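Galactose-binding lectin (Arachis hypogaea, PDB 6VAW) binds D-galactose and galactose-containing glycans as a homotetrameric, calcium- and manganese-dependent legume lectin. Local coordinates at residues Glu2-Phe8 with Tyr48-Arg53; Ile32-Asn36 with Phe206-Gly210; Leu66-Glu72 with Leu219-Phe225; Ile86-Pro91 with Gly115-Gly119. One frame throughout, in Å; residues are numbered along the deposited sequence.

Contact 1: residues Glu2-Phe8 with Tyr48-Arg53; sequences ETVSFNF and YAMPVR
F6 and Y48 stack face to face, with ring centroids 3.8 Å apart and planes only 16° from parallel. The overlap is deep: F6 CE2 lies over the middle of the Y48 ring and Y48 CD1 over that of F6, the two side chains running antiparallel as they overlap. F6 CG lies between its backbone N and carbonyl carbon (chi1 56°), which brings the ring face on to Y48. F8 crosses Y48 at about a right angle, its CE2 4.0 Å from Y48 CD1, with that atom near the plane of the F8 ring. On the N-terminal side of F6, V4 CG1 meets M50 CE tip to tip at 3.8 Å. Beyond this apolar row, E2 OE1 reaches the edge of the R53 guanidinium in a salt bridge, 3.0 Å from NH1. The hydrogen bond from R53 NH1 to E2 OE1 is weak, with an N-H...O angle of 129°. A water accepts from R53 N at 3.1 Å and gives a weak bond to E2 OE2. Strand 2-8 pairs with strand 217-229, while Y48 bonds through its backbone to F204 of strand 201-209. The contact thus joins the two sheets of the lectin sandwich, and M50 packs on M50 of a second subunit.

Contact 2: residues Ile32-Asn36 with Phe206-Gly210; sequences IQLTN and FSASG
L34 lies against A208, the two CA atoms being 5.9 Å apart, and makes the main apolar contact. Both L34 CB and L34 CD1 approach A208 CB to 3.7 Å, so the methyl of A208 is met by the root of the leucine and by one branch. L34 CG stands beside its own backbone N (chi1 -71°), which directs the fork along the facing strand toward F206. There L34 CD1 comes within 4.3 Å of F206 CB, and the other branch, CD2, lies 4.1 Å from F206 O. The F206 ring turns away from this segment. T35 follows with its methyl: CG2 is 3.5 Å from A208 O and 3.6 Å from S209 CA. With OG1 between the backbone N and the carbonyl carbon (chi1 58°), the T35 hydroxyl bonds H218 ND1 while CG2 faces segment 206-210, so the apolar and polar branches have separate partners. S207 and S209 point away and bond the carbonyls of L106 and G103, the latter a residue of the galactoside pocket, and G210 comes to about 5 Å from the bound galactoside at their nearest atoms. Backbone bonds tie I32 to I220 and L34 to H218, both on strand 217-229, whereas F206 and S207 bond V46 and I86 on the strands flanking 201-209; the segments therefore meet between the two sheets, close to the sugar-binding end.

Contact 3: residues Leu66-Glu72 with Leu219-Phe225; sequences LTSFSFE and LIRSWSF
S68 and S224 exchange two backbone bonds, the S224 N to S68 O one being 2.8 Å long and nearly straight at 172°. E72 and L219 form a second such antiparallel pair, and between them the register shifts by one at a classic beta bulge. Here R221 and S222 both face S70: S70 N donates to S222 O at 3.1 Å, while R221 N donates to S70 O at 2.8 Å. R221 accommodates the extra residue with a psi of -39°, far from an extended strand value.

Side-chain hydrogen bonds form on both faces. On the face of T67, F69 and W223, T67 OG1 is anti to the backbone N (chi1 -173°), which turns it across to donate to S224 O at 2.7 Å and accept from W223 NE1 at 2.9 Å, near the indole plane. S224 O thus takes two donors, T67 OG1 and S68 N. On the other face the hydroxyls of S70 and S222 are bonded, OG to OG, at 2.7 Å.

Apolar touching is slighter: T67 CB meets F225 CD2 at 3.7 Å and F69 CB meets W223 CD1 at 3.9 Å. The ionic pair of E72 and R221 is long.

The chemistry differs by face. Toward the core the buried indole N-H is taken up by T67 OG1, whose own proton goes to S224 O, so two bonds fix its rotation; the opposite face carries a serine row ending in a loosely paired charge.

Contact 4: residues Ile86-Pro91 with Gly115-Gly119; sequences IFFIAP and GHFVG
P91 lies over one face of the H116 imidazole, the two side chains crossing obliquely. P91 CG is 3.8 Å from the ring centroid and 27° off the ring normal, which meets the geometry of a CH-pi contact, displaced toward the rim on the side of ND1. Outside the segments, H116 NE2 bonds K197 O, which probably helps to fix the rotation of the imidazole.

At the other end I86 and F117 cross at about a right angle. I86 is fully extended, with CG1 anti to its N (chi1 -174°), and so carries CD1 to within 3.7 Å of F117 CE2. F117 turns its ring back toward I86, CG lying between N and the carbonyl carbon (chi1 65°), while its CB rests 4.2 Å from A90 CB. I86 CD1 also packs against the backbone of G119, 4.0 Å from CA. There the chains close tightly, F87 O standing 3.1 Å from G119 CA, a fit that the lack of a side chain on glycine permits.

Between these ends I89 and V118 form a hydrogen-bonded antiparallel pair, I89 N to V118 O at 2.8 Å and V118 N to I89 O at 3.0 Å. Their side chains share one face of the sheet, whereas the F88 side chain, opposite G119 in a non-hydrogen-bonded pair, is on the other.

Strands 84-91 and 117-123 are neighbours in the seven-stranded, metal-bearing sheet of the legume lectin fold. Strand 117-123 runs on to E121 and D123, both manganese ligands and the latter also a calcium ligand, and the loop between the paired strands supplies G103 and G104 to the galactoside pocket.

From the N terminus, contact 1 closes the first loop, bringing strand 2-8 over strand 43-53. Contact 2 starts inside that loop, at 32-36, and closes only at 206-210, so the two cross. Contact 3 opens after contact 1 has closed and ends at 219-225, crossing contact 2 in turn. Contact 4 is a shorter closure nested within both contacts 2 and 3. Contact 3 is a pairing within one sheet and contact 4 within the other, whereas contacts 1 and 2 bridge the sheets. Backbone bonds join contact 1 to contact 3, contact 2 to contact 3, and contact 2 to contact 4, while F69, F87, F206 and W223 join contacts 2, 3 and 4 through the shared core.

Contact 1: residues Glu2-Phe8 with Tyr48-Arg53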
loop_
_atom_site.group_PDB
_atom_site.type_symbol
_atom_site.label_atom_id
_atom_site.label_comp_id
_atom_site.label_asym_id
_atom_site.label_seq_id
_atom_site.Cartn_x
_atom_site.Cartn_y
_atom_site.Cartn_z
ATOM N N GLU A 2 14.555 -2.084 -4.787
ATOM C CA GLU A 2 14.537 -1.142 -3.667
ATOM C C GLU A 2 13.431 -0.109 -3.928
ATOM O O GLU A 2 13.526 0.651 -4.892
ATOM C CB GLU A 2 15.915 -0.481 -3.562
ATOM C CG GLU A 2 16.098 0.543 -2.460
ATOM C CD GLU A 2 17.538 1.017 -2.392
ATOM O OE1 GLU A 2 18.415 0.172 -2.123
ATOM O OE2 GLU A 2 17.798 2.213 -2.653
ATOM N N THR A 3 12.439 -0.068 -3.047
ATOM C CA THR A 3 11.280 0.816 -3.152
ATOM C C THR A 3 11.121 1.714 -1.920
ATOM O O THR A 3 11.277 1.259 -0.789
ATOM C CB THR A 3 10.005 -0.033 -3.411
ATOM O OG1 THR A 3 10.152 -0.630 -4.701
ATOM C CG2 THR A 3 8.697 0.784 -3.364
ATOM N N VAL A 4 10.837 3.011 -2.175
ATOM C CA VAL A 4 10.521 4.025 -1.175
ATOM C C VAL A 4 9.078 4.440 -1.463
ATOM O O VAL A 4 8.780 4.855 -2.584
ATOM C CB VAL A 4 11.484 5.241 -1.151
ATOM C CG1 VAL A 4 11.004 6.300 -0.156
ATOM C CG2 VAL A 4 12.923 4.829 -0.844
ATOM N N SER A 5 8.199 4.297 -0.477
ATOM C CA SER A 5 6.794 4.644 -0.643
ATOM C C SER A 5 6.253 5.355 0.582
ATOM O O SER A 5 6.485 4.908 1.714
ATOM C CB SER A 5 5.973 3.386 -0.922
ATOM O OG SER A 5 4.655 3.741 -1.306
ATOM N N PHE A 6 5.524 6.472 0.358
ATOM C CA PHE A 6 4.910 7.235 1.454
ATOM C C PHE A 6 3.646 7.916 0.983
ATOM O O PHE A 6 3.430 8.061 -0.214
ATOM C CB PHE A 6 5.880 8.245 2.094
ATOM C CG PHE A 6 6.547 9.282 1.219
ATOM C CD1 PHE A 6 5.887 10.456 0.876
ATOM C CD2 PHE A 6 7.855 9.113 0.788
ATOM C CE1 PHE A 6 6.518 11.440 0.104
ATOM C CE2 PHE A 6 8.481 10.095 0.006
ATOM C CZ PHE A 6 7.818 11.263 -0.308
ATOM N N ASN A 7 2.807 8.327 1.926
ATOM C CA ASN A 7 1.566 9.012 1.611
ATOM C C ASN A 7 1.210 9.950 2.760
ATOM O O ASN A 7 1.156 9.522 3.921
ATOM C CB ASN A 7 0.429 8.011 1.307
ATOM C CG ASN A 7 -0.937 8.641 1.120
ATOM O OD1 ASN A 7 -1.890 8.321 1.835
ATOM N ND2 ASN A 7 -1.057 9.582 0.195
ATOM N N PHE A 8 1.006 11.230 2.432
ATOM C CA PHE A 8 0.586 12.291 3.349
ATOM C C PHE A 8 -0.773 12.809 2.934
ATOM O O PHE A 8 -0.900 13.417 1.881
ATOM C CB PHE A 8 1.593 13.467 3.383
ATOM C CG PHE A 8 2.968 13.160 3.923
ATOM C CD1 PHE A 8 3.203 13.126 5.289
ATOM C CD2 PHE A 8 4.041 12.951 3.065
ATOM C CE1 PHE A 8 4.482 12.839 5.785
ATOM C CE2 PHE A 8 5.314 12.658 3.561
ATOM C CZ PHE A 8 5.528 12.604 4.916
ATOM N N TYR A 48 11.100 15.643 2.022
ATOM C CA TYR A 48 10.918 14.342 2.637
ATOM C C TYR A 48 12.255 14.102 3.341
ATOM O O TYR A 48 13.297 14.318 2.728
ATOM C CB TYR A 48 10.519 13.271 1.616
ATOM C CG TYR A 48 10.271 11.937 2.267
ATOM C CD1 TYR A 48 9.184 11.748 3.121
ATOM C CD2 TYR A 48 11.126 10.859 2.042
ATOM C CE1 TYR A 48 8.939 10.514 3.712
ATOM C CE2 TYR A 48 10.905 9.626 2.658
ATOM C CZ TYR A 48 9.810 9.461 3.489
ATOM O OH TYR A 48 9.563 8.233 4.060
ATOM N N ALA A 49 12.177 13.831 4.628
ATOM C CA ALA A 49 13.370 13.819 5.497
ATOM C C ALA A 49 14.393 12.767 5.101
ATOM O O ALA A 49 15.541 12.939 5.451
ATOM C CB ALA A 49 12.952 13.647 6.929
ATOM N N MET A 50 13.960 11.706 4.461
ATOM C CA MET A 50 14.907 10.629 4.154
ATOM C C MET A 50 15.512 10.818 2.769
ATOM O O MET A 50 14.794 11.088 1.820
ATOM C CB MET A 50 14.216 9.278 4.240
ATOM C CG MET A 50 15.112 8.165 3.896
ATOM S SD MET A 50 14.374 6.579 4.220
ATOM C CE MET A 50 12.958 6.545 3.116
ATOM N N PRO A 51 16.833 10.638 2.630
ATOM C CA PRO A 51 17.452 10.673 1.334
ATOM C C PRO A 51 16.900 9.503 0.505
ATOM O O PRO A 51 16.695 8.444 1.016
ATOM C CB PRO A 51 18.935 10.447 1.642
ATOM C CG PRO A 51 19.071 10.859 3.063
ATOM C CD PRO A 51 17.785 10.423 3.705
ATOM N N VAL A 52 16.741 9.731 -0.789
ATOM C CA VAL A 52 16.231 8.689 -1.663
ATOM C C VAL A 52 17.341 8.335 -2.656
ATOM O O VAL A 52 17.872 9.239 -3.296
ATOM C CB VAL A 52 14.933 9.181 -2.361
ATOM C CG1 VAL A 52 14.525 8.250 -3.502
ATOM C CG2 VAL A 52 13.789 9.356 -1.345
ATOM N N ARG A 53 17.653 7.041 -2.806
ATOM C CA ARG A 53 18.684 6.600 -3.763
ATOM C C ARG A 53 18.041 6.527 -5.151
ATOM O O ARG A 53 17.274 5.594 -5.418
ATOM C CB ARG A 53 19.273 5.238 -3.315
ATOM C CG ARG A 53 20.550 4.779 -4.007
ATOM C CD ARG A 53 20.881 3.425 -3.373
ATOM N NE ARG A 53 21.876 2.685 -4.120
ATOM C CZ ARG A 53 21.932 1.358 -4.160
ATOM N NH1 ARG A 53 21.005 0.629 -3.541
ATOM N NH2 ARG A 53 22.896 0.748 -4.831
HETATM O O HOH W 1 16.175 4.859 -1.129
#

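Contact 2: residues Ile32-Asn36 with Phe206-Gly210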
loop_
_atom_site.group_PDB
_atom_site.type_symbol
_atom_site.label_atom_id
_atom_site.label_comp_id
_atom_site.label_asym_id
_atom_site.label_seq_id
_atom_site.Cartn_x
_atom_site.Cartn_y
_atom_site.Cartn_z
ATOM N N ILE A 32 0.249 22.578 4.595
ATOM C CA ILE A 32 1.542 23.227 4.727
ATOM C C ILE A 32 1.433 24.563 4.014
ATOM O O ILE A 32 1.038 24.592 2.844
ATOM C CB ILE A 32 2.699 22.350 4.160
ATOM C CG1 ILE A 32 3.076 21.229 5.158
ATOM C CG2 ILE A 32 3.920 23.197 3.815
ATOM C CD1 ILE A 32 4.192 20.300 4.663
ATOM N N GLN A 33 1.781 25.654 4.709
ATOM C CA GLN A 33 1.848 27.003 4.128
ATOM C C GLN A 33 3.330 27.324 3.962
ATOM O O GLN A 33 4.057 27.344 4.953
ATOM C CB GLN A 33 1.116 28.034 5.012
ATOM C CG GLN A 33 1.082 29.395 4.346
ATOM C CD GLN A 33 0.359 30.444 5.140
ATOM O OE1 GLN A 33 0.897 31.533 5.375
ATOM N NE2 GLN A 33 -0.894 30.169 5.506
ATOM N N LEU A 34 3.795 27.521 2.717
ATOM C CA LEU A 34 5.225 27.672 2.492
ATOM C C LEU A 34 5.783 29.049 2.742
ATOM O O LEU A 34 6.905 29.126 3.224
ATOM C CB LEU A 34 5.602 27.241 1.091
ATOM C CG LEU A 34 5.538 25.708 0.828
ATOM C CD1 LEU A 34 5.439 25.405 -0.642
ATOM C CD2 LEU A 34 6.725 24.973 1.457
ATOM N N THR A 35 5.068 30.114 2.385
ATOM C CA THR A 35 5.619 31.459 2.604
ATOM C C THR A 35 4.905 32.233 3.726
ATOM O O THR A 35 3.766 31.931 4.093
ATOM C CB THR A 35 5.614 32.275 1.311
ATOM O OG1 THR A 35 4.287 32.365 0.793
ATOM C CG2 THR A 35 6.552 31.703 0.258
ATOM N N ASN A 36 5.617 33.238 4.280
ATOM C CA ASN A 36 5.099 34.113 5.337
ATOM C C ASN A 36 4.653 35.402 4.651
ATOM O O ASN A 36 5.471 36.096 4.042
ATOM C CB ASN A 36 6.164 34.343 6.401
ATOM C CG ASN A 36 5.737 35.245 7.543
ATOM O OD1 ASN A 36 5.038 36.258 7.369
ATOM N ND2 ASN A 36 6.214 34.920 8.728
ATOM N N PHE A 206 9.107 20.518 -1.888
ATOM C CA PHE A 206 8.423 21.664 -2.465
ATOM C C PHE A 206 9.050 22.952 -1.935
ATOM O O PHE A 206 9.511 22.993 -0.794
ATOM C CB PHE A 206 6.934 21.648 -2.127
ATOM C CG PHE A 206 6.189 20.441 -2.636
ATOM C CD1 PHE A 206 5.613 20.445 -3.897
ATOM C CD2 PHE A 206 6.097 19.281 -1.863
ATOM C CE1 PHE A 206 4.929 19.323 -4.369
ATOM C CE2 PHE A 206 5.398 18.160 -2.333
ATOM C CZ PHE A 206 4.851 18.177 -3.597
ATOM N N SER A 207 9.031 23.995 -2.752
ATOM C CA SER A 207 9.539 25.314 -2.397
ATOM C C SER A 207 8.643 26.364 -3.007
ATOM O O SER A 207 8.068 26.132 -4.066
ATOM C CB SER A 207 10.971 25.489 -2.893
ATOM O OG SER A 207 11.520 26.738 -2.488
ATOM N N ALA A 208 8.497 27.505 -2.324
ATOM C CA ALA A 208 7.733 28.656 -2.785
ATOM C C ALA A 208 8.385 29.929 -2.267
ATOM O O ALA A 208 9.100 29.896 -1.267
ATOM C CB ALA A 208 6.284 28.564 -2.330
ATOM N N SER A 209 8.152 31.045 -2.944
ATOM C CA SER A 209 8.755 32.300 -2.542
ATOM C C SER A 209 7.894 33.479 -2.933
ATOM O O SER A 209 6.952 33.357 -3.721
ATOM C CB SER A 209 10.148 32.438 -3.150
ATOM O OG SER A 209 10.071 32.361 -4.563
ATOM N N GLY A 210 8.241 34.612 -2.366
ATOM C CA GLY A 210 7.619 35.889 -2.658
ATOM C C GLY A 210 8.673 36.974 -2.677
ATOM O O GLY A 210 9.861 36.706 -2.484
#

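Contact 3: residues Leu66-Glu72 with Leu219-Phe225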
loop_
_atom_site.group_PDB
_atom_site.type_symbol
_atom_site.label_atom_id
_atom_site.label_comp_id
_atom_site.label_asym_id
_atom_site.label_seq_id
_atom_site.Cartn_x
_atom_site.Cartn_y
_atom_site.Cartn_z
ATOM N N LEU A 66 6.614 7.464 -9.350
ATOM C CA LEU A 66 5.255 7.930 -9.543
ATOM C C LEU A 66 4.937 8.787 -8.327
ATOM O O LEU A 66 5.046 8.296 -7.209
ATOM C CB LEU A 66 4.251 6.766 -9.681
ATOM C CG LEU A 66 2.768 7.155 -9.553
ATOM C CD1 LEU A 66 2.337 8.085 -10.751
ATOM C CD2 LEU A 66 1.888 5.935 -9.460
ATOM N N THR A 67 4.539 10.031 -8.545
ATOM C CA THR A 67 4.200 10.882 -7.401
ATOM C C THR A 67 2.990 11.710 -7.744
ATOM O O THR A 67 2.803 12.092 -8.889
ATOM C CB THR A 67 5.411 11.737 -6.897
ATOM O OG1 THR A 67 5.057 12.424 -5.686
ATOM C CG2 THR A 67 5.944 12.744 -7.918
ATOM N N SER A 68 2.125 11.921 -6.753
ATOM C CA SER A 68 0.957 12.763 -6.896
ATOM C C SER A 68 0.884 13.725 -5.708
ATOM O O SER A 68 1.273 13.377 -4.589
ATOM C CB SER A 68 -0.312 11.925 -6.999
ATOM O OG SER A 68 -0.262 11.028 -8.102
ATOM N N PHE A 69 0.455 14.944 -5.967
ATOM C CA PHE A 69 0.307 15.935 -4.901
ATOM C C PHE A 69 -0.782 16.907 -5.278
ATOM O O PHE A 69 -1.204 16.957 -6.439
ATOM C CB PHE A 69 1.653 16.672 -4.587
ATOM C CG PHE A 69 2.356 17.295 -5.779
ATOM C CD1 PHE A 69 2.041 18.583 -6.195
ATOM C CD2 PHE A 69 3.314 16.582 -6.495
ATOM C CE1 PHE A 69 2.705 19.167 -7.271
ATOM C CE2 PHE A 69 3.952 17.151 -7.599
ATOM C CZ PHE A 69 3.658 18.451 -7.967
ATOM N N SER A 70 -1.283 17.636 -4.268
ATOM C CA SER A 70 -2.272 18.669 -4.460
ATOM C C SER A 70 -1.844 19.932 -3.742
ATOM O O SER A 70 -1.271 19.886 -2.646
ATOM C CB SER A 70 -3.657 18.231 -4.015
ATOM O OG SER A 70 -3.707 17.893 -2.644
ATOM N N PHE A 71 -2.080 21.057 -4.389
ATOM C CA PHE A 71 -1.728 22.345 -3.827
ATOM C C PHE A 71 -2.824 23.353 -4.090
ATOM O O PHE A 71 -3.756 23.087 -4.866
ATOM C CB PHE A 71 -0.369 22.847 -4.390
ATOM C CG PHE A 71 -0.338 23.204 -5.863
ATOM C CD1 PHE A 71 -0.841 24.427 -6.313
ATOM C CD2 PHE A 71 0.259 22.351 -6.790
ATOM C CE1 PHE A 71 -0.819 24.755 -7.669
ATOM C CE2 PHE A 71 0.298 22.687 -8.150
ATOM C CZ PHE A 71 -0.238 23.884 -8.582
ATOM N N GLU A 72 -2.663 24.537 -3.480
ATOM C CA GLU A 72 -3.563 25.654 -3.659
ATOM C C GLU A 72 -2.785 26.951 -3.543
ATOM O O GLU A 72 -1.963 27.109 -2.639
ATOM C CB GLU A 72 -4.691 25.576 -2.613
ATOM C CG GLU A 72 -5.785 26.622 -2.770
ATOM C CD GLU A 72 -6.657 26.811 -1.540
ATOM O OE1 GLU A 72 -7.104 25.794 -0.955
ATOM O OE2 GLU A 72 -6.901 27.981 -1.164
ATOM N N LEU A 219 -0.050 26.766 -0.566
ATOM C CA LEU A 219 -0.381 25.613 0.276
ATOM C C LEU A 219 -0.102 24.256 -0.368
ATOM O O LEU A 219 -0.451 24.068 -1.519
ATOM C CB LEU A 219 -1.872 25.621 0.663
ATOM C CG LEU A 219 -2.378 26.836 1.443
ATOM C CD1 LEU A 219 -3.893 26.858 1.467
ATOM C CD2 LEU A 219 -1.818 26.851 2.850
ATOM N N ILE A 220 0.471 23.316 0.385
ATOM C CA ILE A 220 0.656 21.927 -0.028
ATOM C C ILE A 220 -0.361 21.153 0.803
ATOM O O ILE A 220 -0.317 21.229 2.036
ATOM C CB ILE A 220 2.108 21.384 0.091
ATOM C CG1 ILE A 220 3.149 22.302 -0.620
ATOM C CG2 ILE A 220 2.192 19.925 -0.382
ATOM C CD1 ILE A 220 3.031 22.451 -2.202
ATOM N N ARG A 221 -1.314 20.500 0.133
ATOM C CA ARG A 221 -2.422 19.799 0.778
ATOM C C ARG A 221 -2.188 18.301 0.999
ATOM O O ARG A 221 -2.632 17.758 2.015
ATOM C CB ARG A 221 -3.704 20.006 -0.027
ATOM C CG ARG A 221 -4.159 21.468 -0.060
ATOM C CD ARG A 221 -5.386 21.689 -0.927
ATOM N NE ARG A 221 -6.505 20.806 -0.569
ATOM C CZ ARG A 221 -7.463 21.108 0.303
ATOM N NH1 ARG A 221 -7.463 22.282 0.925
ATOM N NH2 ARG A 221 -8.431 20.236 0.559
ATOM N N SER A 222 -1.565 17.622 0.035
ATOM C CA SER A 222 -1.309 16.185 0.118
ATOM C C SER A 222 -0.158 15.800 -0.792
ATOM O O SER A 222 0.171 16.543 -1.712
ATOM C CB SER A 222 -2.561 15.380 -0.232
ATOM O OG SER A 222 -2.967 15.575 -1.572
ATOM N N TRP A 223 0.464 14.650 -0.517
ATOM C CA TRP A 223 1.587 14.157 -1.304
ATOM C C TRP A 223 1.748 12.644 -1.131
ATOM O O TRP A 223 1.889 12.172 -0.008
ATOM C CB TRP A 223 2.859 14.884 -0.866
ATOM C CG TRP A 223 4.094 14.587 -1.667
ATOM C CD1 TRP A 223 4.166 14.130 -2.956
ATOM C CD2 TRP A 223 5.443 14.797 -1.242
ATOM N NE1 TRP A 223 5.477 14.029 -3.348
ATOM C CE2 TRP A 223 6.283 14.467 -2.327
ATOM C CE3 TRP A 223 6.026 15.293 -0.065
ATOM C CZ2 TRP A 223 7.677 14.612 -2.265
ATOM C CZ3 TRP A 223 7.406 15.373 0.015
ATOM C CH2 TRP A 223 8.217 15.013 -1.068
ATOM N N SER A 224 1.745 11.896 -2.246
ATOM C CA SER A 224 2.002 10.463 -2.263
ATOM C C SER A 224 3.178 10.230 -3.198
ATOM O O SER A 224 3.374 10.997 -4.136
ATOM C CB SER A 224 0.759 9.673 -2.666
ATOM O OG SER A 224 0.423 9.868 -4.030
ATOM N N PHE A 225 3.984 9.216 -2.926
ATOM C CA PHE A 225 5.193 8.967 -3.692
ATOM C C PHE A 225 5.582 7.516 -3.645
ATOM O O PHE A 225 5.487 6.892 -2.598
ATOM C CB PHE A 225 6.341 9.825 -3.097
ATOM C CG PHE A 225 7.709 9.678 -3.727
ATOM C CD1 PHE A 225 8.583 8.686 -3.304
ATOM C CD2 PHE A 225 8.137 10.563 -4.703
ATOM C CE1 PHE A 225 9.860 8.575 -3.861
ATOM C CE2 PHE A 225 9.391 10.426 -5.293
ATOM C CZ PHE A 225 10.250 9.440 -4.857
#

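Contact 4: residues Ile86-Pro91 with Gly115-Gly119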
loop_
_atom_site.group_PDB
_atom_site.type_symbol
_atom_site.label_atom_id
_atom_site.label_comp_id
_atom_site.label_asym_id
_atom_site.label_seq_id
_atom_site.Cartn_x
_atom_site.Cartn_y
_atom_site.Cartn_z
ATOM N N ILE A 86 7.457 25.219 -6.639
ATOM C CA ILE A 86 8.240 24.275 -7.441
ATOM C C ILE A 86 8.337 22.928 -6.675
ATOM O O ILE A 86 8.614 22.906 -5.469
ATOM C CB ILE A 86 9.632 24.807 -7.875
ATOM C CG1 ILE A 86 10.334 23.789 -8.870
ATOM C CG2 ILE A 86 10.542 25.231 -6.685
ATOM C CD1 ILE A 86 11.701 24.236 -9.432
ATOM N N PHE A 87 8.037 21.836 -7.377
ATOM C CA PHE A 87 8.244 20.478 -6.887
ATOM C C PHE A 87 9.661 20.151 -7.323
ATOM O O PHE A 87 9.936 20.193 -8.524
ATOM C CB PHE A 87 7.200 19.487 -7.452
ATOM C CG PHE A 87 7.629 18.053 -7.288
ATOM C CD1 PHE A 87 7.706 17.473 -6.025
ATOM C CD2 PHE A 87 7.969 17.281 -8.391
ATOM C CE1 PHE A 87 8.097 16.130 -5.877
ATOM C CE2 PHE A 87 8.360 15.938 -8.238
ATOM C CZ PHE A 87 8.431 15.380 -6.991
ATOM N N PHE A 88 10.582 19.907 -6.380
ATOM C CA PHE A 88 11.963 19.751 -6.816
ATOM C C PHE A 88 12.668 18.552 -6.184
ATOM O O PHE A 88 12.210 17.960 -5.211
ATOM C CB PHE A 88 12.766 21.051 -6.569
ATOM C CG PHE A 88 13.079 21.340 -5.107
ATOM C CD1 PHE A 88 12.088 21.800 -4.243
ATOM C CD2 PHE A 88 14.356 21.155 -4.604
ATOM C CE1 PHE A 88 12.363 22.020 -2.878
ATOM C CE2 PHE A 88 14.646 21.421 -3.253
ATOM C CZ PHE A 88 13.645 21.856 -2.396
ATOM N N ILE A 89 13.787 18.204 -6.812
ATOM C CA ILE A 89 14.701 17.097 -6.499
ATOM C C ILE A 89 16.059 17.708 -6.396
ATOM O O ILE A 89 16.440 18.440 -7.299
ATOM C CB ILE A 89 14.681 15.991 -7.548
ATOM C CG1 ILE A 89 13.275 15.710 -8.073
ATOM C CG2 ILE A 89 15.347 14.732 -6.989
ATOM C CD1 ILE A 89 13.259 14.859 -9.411
ATOM N N ALA A 90 16.771 17.479 -5.298
ATOM C CA ALA A 90 18.065 18.154 -5.146
ATOM C C ALA A 90 19.041 17.317 -4.308
ATOM O O ALA A 90 18.598 16.357 -3.683
ATOM C CB ALA A 90 17.855 19.540 -4.510
ATOM N N PRO A 91 20.356 17.665 -4.260
ATOM C CA PRO A 91 21.301 16.894 -3.402
ATOM C C PRO A 91 20.785 16.831 -1.953
ATOM O O PRO A 91 20.062 17.750 -1.518
ATOM C CB PRO A 91 22.622 17.678 -3.529
ATOM C CG PRO A 91 22.520 18.374 -4.843
ATOM C CD PRO A 91 21.049 18.775 -4.941
ATOM N N GLY A 115 21.035 26.942 -10.016
ATOM C CA GLY A 115 21.030 26.132 -8.807
ATOM C C GLY A 115 21.330 24.689 -9.146
ATOM O O GLY A 115 21.606 24.373 -10.304
ATOM N N HIS A 116 21.301 23.813 -8.145
ATOM C CA HIS A 116 21.536 22.396 -8.354
ATOM C C HIS A 116 20.240 21.662 -7.985
ATOM O O HIS A 116 19.994 21.387 -6.809
ATOM C CB HIS A 116 22.740 21.905 -7.540
ATOM C CG HIS A 116 23.248 20.561 -7.957
ATOM N ND1 HIS A 116 24.300 19.953 -7.290
ATOM C CD2 HIS A 116 22.858 19.761 -8.979
ATOM C CE1 HIS A 116 24.496 18.799 -7.903
ATOM N NE2 HIS A 116 23.665 18.643 -8.931
ATOM N N PHE A 117 19.377 21.419 -8.992
ATOM C CA PHE A 117 18.068 20.812 -8.776
ATOM C C PHE A 117 17.427 20.436 -10.103
ATOM O O PHE A 117 17.823 20.934 -11.151
ATOM C CB PHE A 117 17.118 21.795 -8.007
ATOM C CG PHE A 117 16.789 23.049 -8.795
ATOM C CD1 PHE A 117 17.660 24.139 -8.801
ATOM C CD2 PHE A 117 15.624 23.129 -9.555
ATOM C CE1 PHE A 117 17.390 25.276 -9.586
ATOM C CE2 PHE A 117 15.343 24.272 -10.321
ATOM C CZ PHE A 117 16.233 25.335 -10.337
ATOM N N VAL A 118 16.382 19.627 -10.022
ATOM C CA VAL A 118 15.509 19.251 -11.135
ATOM C C VAL A 118 14.131 19.502 -10.589
ATOM O O VAL A 118 13.856 19.103 -9.460
ATOM C CB VAL A 118 15.721 17.803 -11.687
ATOM C CG1 VAL A 118 14.607 17.413 -12.682
ATOM C CG2 VAL A 118 17.094 17.676 -12.355
ATOM N N GLY A 119 13.294 20.210 -11.331
ATOM C CA GLY A 119 11.967 20.474 -10.793
ATOM C C GLY A 119 10.863 20.747 -11.778
ATOM O O GLY A 119 11.101 20.883 -12.971
#